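Local coordinates for protein yciO (Escherichia coli, PDB 1K7J) that is of unknown function but belongs to the SUA5 family of YrdC-like proteins and may bind double-stranded RNA, at residues 48-51 and 52-56; 31-35 and 36-40. All blocks are in the same frame, centred on the assembly; numbering follows the deposited sequence.

Contact 1 of 2, residues 48-51 and 52-56; sequences NAME and RICRI
Glu51 and Arg55 form a salt bridge one turn apart on the helix 47-57. OE2 of Glu51 lies 3.4 Å from NE of Arg55, and the hydrogen bond between them is weak. The carboxylate oxygen comes to the edge of the guanidinium group, near its plane. The two flat groups are turned 75° against each other, so they do not meet in the paired, side-on manner. Glu51 bends at its second torsion (chi2 51°), which swings the carboxylate toward Arg55. Arg55 runs extended from CG to NE.

The backbone bonds are those of an alpha helix. Arg52 N, Ile53 N, Cys54 N and Arg55 N donate to the carbonyls of Asn48, Ala49, Met50 and Glu51. The shortest of the four is Cys54 N to Met50 O, 2.9 Å. The helix follows strand 37-43 and lies against the mixed sheet of the YrdC-like fold. Ala49 and Ile53 touch Cys42 there, and Ile53 also reaches Thr143 of strand 140-144.

Apolar packing joins Met50, a selenomethionine, to Cys54. CG of Met50 is 4.1 Å from SG of Cys54. Both side chains touch Phe65.

Arg52 lays its aliphatic part beside the carbonyl of Asn48, with CG of Arg52 3.3 Å from Asn48 O. Its chain then bends at chi3 (62°) and leads away. NH2 of Arg52 is hydrogen-bonded to Gln167 O, and NH1 forms a salt bridge with Asp169.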
ATOM      1  N   ASN A  48       6.192 -15.620  -4.126  1.00 16.38           N
ATOM      2  CA  ASN A  48       5.267 -15.889  -5.224  1.00 16.32           C
ATOM      3  C   ASN A  48       4.172 -14.830  -5.307  1.00 15.56           C
ATOM      4  O   ASN A  48       3.797 -14.401  -6.399  1.00 14.94           O
ATOM      5  CB  ASN A  48       4.635 -17.278  -5.077  1.00 17.94           C
ATOM      6  CG  ASN A  48       5.638 -18.396  -5.279  1.00 19.74           C
ATOM      7  OD1 ASN A  48       6.436 -18.366  -6.216  1.00 20.10           O
ATOM      8  ND2 ASN A  48       5.596 -19.395  -4.406  1.00 21.14           N
ATOM      9  N   ALA A  49       3.656 -14.409  -4.156  1.00 14.46           N
ATOM     10  CA  ALA A  49       2.615 -13.387  -4.132  1.00 13.85           C
ATOM     11  C   ALA A  49       3.198 -12.066  -4.623  1.00 13.55           C
ATOM     12  O   ALA A  49       2.540 -11.318  -5.346  1.00 13.55           O
ATOM     13  CB  ALA A  49       2.059 -13.229  -2.717  1.00 13.35           C
HETATM   14  N   MSE A  50       4.433 -11.780  -4.222  1.00 14.05           N
HETATM   15  CA  MSE A  50       5.107 -10.556  -4.650  1.00 14.38           C
HETATM   16  C   MSE A  50       5.140 -10.514  -6.173  1.00 14.51           C
HETATM   17  O   MSE A  50       4.757  -9.520  -6.796  1.00 14.51           O
HETATM   18  CB  MSE A  50       6.546 -10.523  -4.123  1.00 15.73           C
HETATM   19  CG  MSE A  50       7.412  -9.436  -4.762  1.00 17.61           C
HETATM   20 SE   MSE A  50       9.312  -9.758  -4.606  1.00 17.99          SE
HETATM   21  CE  MSE A  50       9.499 -11.025  -6.055  1.00 19.49           C
ATOM     22  N   GLU A  51       5.599 -11.612  -6.767  1.00 14.76           N
ATOM     23  CA  GLU A  51       5.704 -11.716  -8.215  1.00 15.30           C
ATOM     24  C   GLU A  51       4.359 -11.482  -8.897  1.00 14.52           C
ATOM     25  O   GLU A  51       4.278 -10.785  -9.908  1.00 14.77           O
ATOM     26  CB  GLU A  51       6.258 -13.088  -8.595  1.00 16.70           C
ATOM     27  CG  GLU A  51       6.591 -13.234 -10.070  1.00 18.62           C
ATOM     28  CD  GLU A  51       7.468 -12.105 -10.584  1.00 20.08           C
ATOM     29  OE1 GLU A  51       8.422 -11.716  -9.874  1.00 20.34           O
ATOM     30  OE2 GLU A  51       7.206 -11.611 -11.703  1.00 20.38           O
ATOM     31  N   ARG A  52       3.301 -12.062  -8.337  1.00 14.21           N
ATOM     32  CA  ARG A  52       1.966 -11.899  -8.895  1.00 14.08           C
ATOM     33  C   ARG A  52       1.546 -10.434  -8.893  1.00 14.56           C
ATOM     34  O   ARG A  52       0.950  -9.949  -9.854  1.00 14.65           O
ATOM     35  CB  ARG A  52       0.956 -12.729  -8.100  1.00 14.14           C
ATOM     36  CG  ARG A  52       1.101 -14.229  -8.306  1.00 14.50           C
ATOM     37  CD  ARG A  52       0.165 -14.997  -7.393  1.00 14.33           C
ATOM     38  NE  ARG A  52      -1.237 -14.697  -7.665  1.00 14.73           N
ATOM     39  CZ  ARG A  52      -2.235 -15.014  -6.845  1.00 14.65           C
ATOM     40  NH1 ARG A  52      -1.983 -15.639  -5.703  1.00 14.47           N
ATOM     41  NH2 ARG A  52      -3.485 -14.707  -7.168  1.00 15.01           N
ATOM     42  N   ILE A  53       1.855  -9.730  -7.807  1.00 14.62           N
ATOM     43  CA  ILE A  53       1.510  -8.319  -7.707  1.00 15.85           C
ATOM     44  C   ILE A  53       2.312  -7.502  -8.721  1.00 17.06           C
ATOM     45  O   ILE A  53       1.767  -6.613  -9.375  1.00 17.04           O
ATOM     46  CB  ILE A  53       1.772  -7.787  -6.278  1.00 15.08           C
ATOM     47  CG1 ILE A  53       0.704  -8.339  -5.325  1.00 14.66           C
ATOM     48  CG2 ILE A  53       1.773  -6.264  -6.273  1.00 14.90           C
ATOM     49  CD1 ILE A  53       0.886  -7.921  -3.880  1.00 14.35           C
ATOM     50  N   CYS A  54       3.600  -7.811  -8.855  1.00 18.90           N
ATOM     51  CA  CYS A  54       4.465  -7.108  -9.802  1.00 19.73           C
ATOM     52  C   CYS A  54       3.862  -7.118 -11.199  1.00 19.92           C
ATOM     53  O   CYS A  54       3.837  -6.096 -11.887  1.00 19.94           O
ATOM     54  CB  CYS A  54       5.844  -7.771  -9.866  1.00 22.50           C
ATOM     55  SG  CYS A  54       6.819  -7.650  -8.364  1.00 21.15           S
ATOM     56  N   ARG A  55       3.382  -8.284 -11.615  1.00 18.75           N
ATOM     57  CA  ARG A  55       2.792  -8.445 -12.936  1.00 18.06           C
ATOM     58  C   ARG A  55       1.478  -7.701 -13.092  1.00 17.45           C
ATOM     59  O   ARG A  55       1.217  -7.106 -14.138  1.00 17.76           O
ATOM     60  CB  ARG A  55       2.585  -9.927 -13.237  1.00 17.88           C
ATOM     61  CG  ARG A  55       3.882 -10.699 -13.323  1.00 18.39           C
ATOM     62  CD  ARG A  55       3.620 -12.140 -13.675  1.00 19.26           C
ATOM     63  NE  ARG A  55       4.853 -12.913 -13.765  1.00 20.14           N
ATOM     64  CZ  ARG A  55       4.911 -14.161 -14.219  1.00 20.53           C
ATOM     65  NH1 ARG A  55       3.802 -14.771 -14.623  1.00 20.77           N
ATOM     66  NH2 ARG A  55       6.072 -14.797 -14.267  1.00 20.82           N
ATOM     67  N   ILE A  56       0.644  -7.743 -12.062  1.00 16.43           N
ATOM     68  CA  ILE A  56      -0.631  -7.048 -12.127  1.00 16.12           C
ATOM     69  C   ILE A  56      -0.396  -5.539 -12.136  1.00 16.25           C
ATOM     70  O   ILE A  56      -1.060  -4.808 -12.873  1.00 17.06           O
ATOM     71  CB  ILE A  56      -1.533  -7.417 -10.931  1.00 15.55           C
ATOM     72  CG1 ILE A  56      -1.908  -8.901 -11.003  1.00 15.09           C
ATOM     73  CG2 ILE A  56      -2.783  -6.554 -10.943  1.00 15.10           C
ATOM     74  CD1 ILE A  56      -2.697  -9.401  -9.800  1.00 14.67           C
TER

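Contact 2 of 2, residues 31-35 and 36-40; sequences VYPTD and SGYAL
Tyr38 sets its ring against Pro33 and the backbone before it. CE1 of Tyr38 is 3.6 Å from CB of Pro33, and the two side chains cross at a slant. CG1 of Val31 reaches the same ring at CD1, and here the side chains cross at about a right angle. The other methyl of Val31, CG2, meets CD2 of Leu40 at 3.8 Å. These four residues share one face of the sheet, where Val31 and Tyr38 also touch Ile160 of helix 157-164. The Tyr38 hydroxyl is hydrogen-bonded to Gly174 and Gly175.

Tyr32 lies on the other face with Ala39. The methyl of Ala39 sits over one face of the Tyr32 ring, 4.1 Å above the plane and offset toward the rim. The tyrosine OH bonds to Ser142. Thr34 CG2 meets Ala39 CB at 3.8 Å. Met68 touches all three residues.

At the turn, Thr34 directs OG1 between its backbone N and carbonyl carbon (chi1 75°), which brings the hydroxyl to the next strand. OG1 of Thr34 donates to Gly37 O at 2.6 Å, in the carbonyl plane, and accepts from Ser36 N at 3.0 Å. Thr34 N is a second donor to Gly37 O, from above that plane. Ser36 OG donates to Asp35 OD2 from above the carboxylate plane. Asn96 N and Ser125 N bind the same carboxylate. A water bridges Asp35 O and Gly37 N.

Tyr32 N donates to Ala39 O at 2.9 Å, and Ala39 N returns a bond to Tyr32 O at 2.8 Å. This is a tight antiparallel beta hairpin, here within the mixed sheet of a YrdC-like fold.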
ATOM      1  N   VAL A  31      -7.065  -7.513  -3.031  1.00  9.19           N
ATOM      2  CA  VAL A  31      -7.287  -6.144  -3.460  1.00  8.70           C
ATOM      3  C   VAL A  31      -8.080  -5.556  -2.303  1.00  8.40           C
ATOM      4  O   VAL A  31      -9.091  -6.124  -1.882  1.00  8.34           O
ATOM      5  CB  VAL A  31      -8.126  -6.062  -4.752  1.00  8.96           C
ATOM      6  CG1 VAL A  31      -8.535  -4.613  -5.017  1.00  9.04           C
ATOM      7  CG2 VAL A  31      -7.318  -6.597  -5.928  1.00  9.57           C
ATOM      8  N   TYR A  32      -7.611  -4.440  -1.765  1.00  8.10           N
ATOM      9  CA  TYR A  32      -8.304  -3.816  -0.649  1.00  8.01           C
ATOM     10  C   TYR A  32      -8.345  -2.303  -0.790  1.00  7.63           C
ATOM     11  O   TYR A  32      -7.490  -1.702  -1.434  1.00  8.14           O
ATOM     12  CB  TYR A  32      -7.644  -4.202   0.679  1.00  8.07           C
ATOM     13  CG  TYR A  32      -6.224  -3.715   0.861  1.00  8.76           C
ATOM     14  CD1 TYR A  32      -5.155  -4.340   0.218  1.00  9.22           C
ATOM     15  CD2 TYR A  32      -5.946  -2.647   1.713  1.00  9.30           C
ATOM     16  CE1 TYR A  32      -3.836  -3.912   0.425  1.00  9.66           C
ATOM     17  CE2 TYR A  32      -4.639  -2.215   1.926  1.00  9.93           C
ATOM     18  CZ  TYR A  32      -3.590  -2.851   1.284  1.00 10.40           C
ATOM     19  OH  TYR A  32      -2.294  -2.441   1.525  1.00 10.68           O
ATOM     20  N   PRO A  33      -9.345  -1.665  -0.175  1.00  7.65           N
ATOM     21  CA  PRO A  33      -9.483  -0.212  -0.253  1.00  7.51           C
ATOM     22  C   PRO A  33      -8.565   0.564   0.683  1.00  7.51           C
ATOM     23  O   PRO A  33      -8.264   0.109   1.782  1.00  7.52           O
ATOM     24  CB  PRO A  33     -10.946   0.000   0.110  1.00  7.75           C
ATOM     25  CG  PRO A  33     -11.156  -1.055   1.170  1.00  7.34           C
ATOM     26  CD  PRO A  33     -10.474  -2.265   0.563  1.00  7.92           C
ATOM     27  N   THR A  34      -8.113   1.732   0.228  1.00  8.08           N
ATOM     28  CA  THR A  34      -7.298   2.616   1.058  1.00  8.37           C
ATOM     29  C   THR A  34      -7.929   3.994   0.892  1.00  8.15           C
ATOM     30  O   THR A  34      -8.888   4.155   0.133  1.00  8.61           O
ATOM     31  CB  THR A  34      -5.814   2.706   0.605  1.00  8.68           C
ATOM     32  OG1 THR A  34      -5.712   3.514  -0.575  1.00  8.76           O
ATOM     33  CG2 THR A  34      -5.247   1.321   0.334  1.00  9.01           C
ATOM     34  N   ASP A  35      -7.402   4.982   1.600  1.00  8.40           N
ATOM     35  CA  ASP A  35      -7.923   6.341   1.504  1.00  8.64           C
ATOM     36  C   ASP A  35      -7.629   6.940   0.126  1.00  8.66           C
ATOM     37  O   ASP A  35      -8.289   7.890  -0.295  1.00  8.80           O
ATOM     38  CB  ASP A  35      -7.283   7.216   2.575  1.00  8.95           C
ATOM     39  CG  ASP A  35      -5.775   7.128   2.556  1.00  9.40           C
ATOM     40  OD1 ASP A  35      -5.234   6.179   3.160  1.00  9.54           O
ATOM     41  OD2 ASP A  35      -5.137   7.990   1.915  1.00 10.48           O
ATOM     42  N   SER A  36      -6.636   6.387  -0.566  1.00  9.33           N
ATOM     43  CA  SER A  36      -6.255   6.872  -1.890  1.00  9.54           C
ATOM     44  C   SER A  36      -6.335   5.771  -2.946  1.00  9.81           C
ATOM     45  O   SER A  36      -5.317   5.348  -3.496  1.00  9.56           O
ATOM     46  CB  SER A  36      -4.834   7.445  -1.852  1.00 10.21           C
ATOM     47  OG  SER A  36      -4.740   8.509  -0.919  1.00 10.47           O
ATOM     48  N   GLY A  37      -7.553   5.312  -3.218  1.00 10.08           N
ATOM     49  CA  GLY A  37      -7.761   4.274  -4.213  1.00  9.47           C
ATOM     50  C   GLY A  37      -7.552   2.860  -3.704  1.00  9.06           C
ATOM     51  O   GLY A  37      -7.130   2.642  -2.567  1.00  9.77           O
ATOM     52  N   TYR A  38      -7.865   1.887  -4.553  1.00  8.44           N
ATOM     53  CA  TYR A  38      -7.686   0.487  -4.189  1.00  8.01           C
ATOM     54  C   TYR A  38      -6.215   0.107  -4.308  1.00  8.18           C
ATOM     55  O   TYR A  38      -5.450   0.758  -5.016  1.00  8.39           O
ATOM     56  CB  TYR A  38      -8.558  -0.401  -5.082  1.00  8.32           C
ATOM     57  CG  TYR A  38      -9.976  -0.519  -4.565  1.00  7.62           C
ATOM     58  CD1 TYR A  38     -10.300  -1.459  -3.584  1.00  7.29           C
ATOM     59  CD2 TYR A  38     -10.980   0.342  -5.008  1.00  7.93           C
ATOM     60  CE1 TYR A  38     -11.586  -1.536  -3.055  1.00  7.98           C
ATOM     61  CE2 TYR A  38     -12.273   0.275  -4.479  1.00  8.35           C
ATOM     62  CZ  TYR A  38     -12.565  -0.668  -3.503  1.00  8.17           C
ATOM     63  OH  TYR A  38     -13.834  -0.739  -2.968  1.00  8.10           O
ATOM     64  N   ALA A  39      -5.821  -0.947  -3.604  1.00  8.39           N
ATOM     65  CA  ALA A  39      -4.437  -1.394  -3.622  1.00  8.52           C
ATOM     66  C   ALA A  39      -4.347  -2.908  -3.642  1.00  8.64           C
ATOM     67  O   ALA A  39      -5.310  -3.601  -3.318  1.00  8.52           O
ATOM     68  CB  ALA A  39      -3.705  -0.855  -2.387  1.00  8.81           C
ATOM     69  N   LEU A  40      -3.183  -3.413  -4.037  1.00  9.21           N
ATOM     70  CA  LEU A  40      -2.920  -4.845  -4.057  1.00  9.85           C
ATOM     71  C   LEU A  40      -2.107  -5.132  -2.803  1.00 10.26           C
ATOM     72  O   LEU A  40      -1.291  -4.309  -2.391  1.00 11.10           O
ATOM     73  CB  LEU A  40      -2.092  -5.226  -5.288  1.00 10.93           C
ATOM     74  CG  LEU A  40      -2.779  -5.221  -6.651  1.00 11.62           C
ATOM     75  CD1 LEU A  40      -1.732  -5.189  -7.752  1.00 12.11           C
ATOM     76  CD2 LEU A  40      -3.667  -6.452  -6.782  1.00 12.51           C
TER
HETATM   77  O   HOH W   1      -9.619   7.455  -2.795  1.00 12.05           O

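In the fold
Contact 2 comes first along the chain and contact 1 follows it. Strand 37-43, the second arm of the hairpin, runs on into helix 47-57, which holds contact 1. The centres of the two contacts are about 16 Å apart. They still touch: Leu40 CD1 lies 3.6 Å from Ile56 CG2 and 4.0 Å from Ile53 CG2. Leu40, midway along strand 37-43, therefore packs against the helix. Contact 2 is buried within the mixed sheet, its centre about 7 Å from the centre of the chain. Contact 1 is partly buried and about 14 Å out. Together they form a continuous strand-strand-helix unit of the YrdC-like fold.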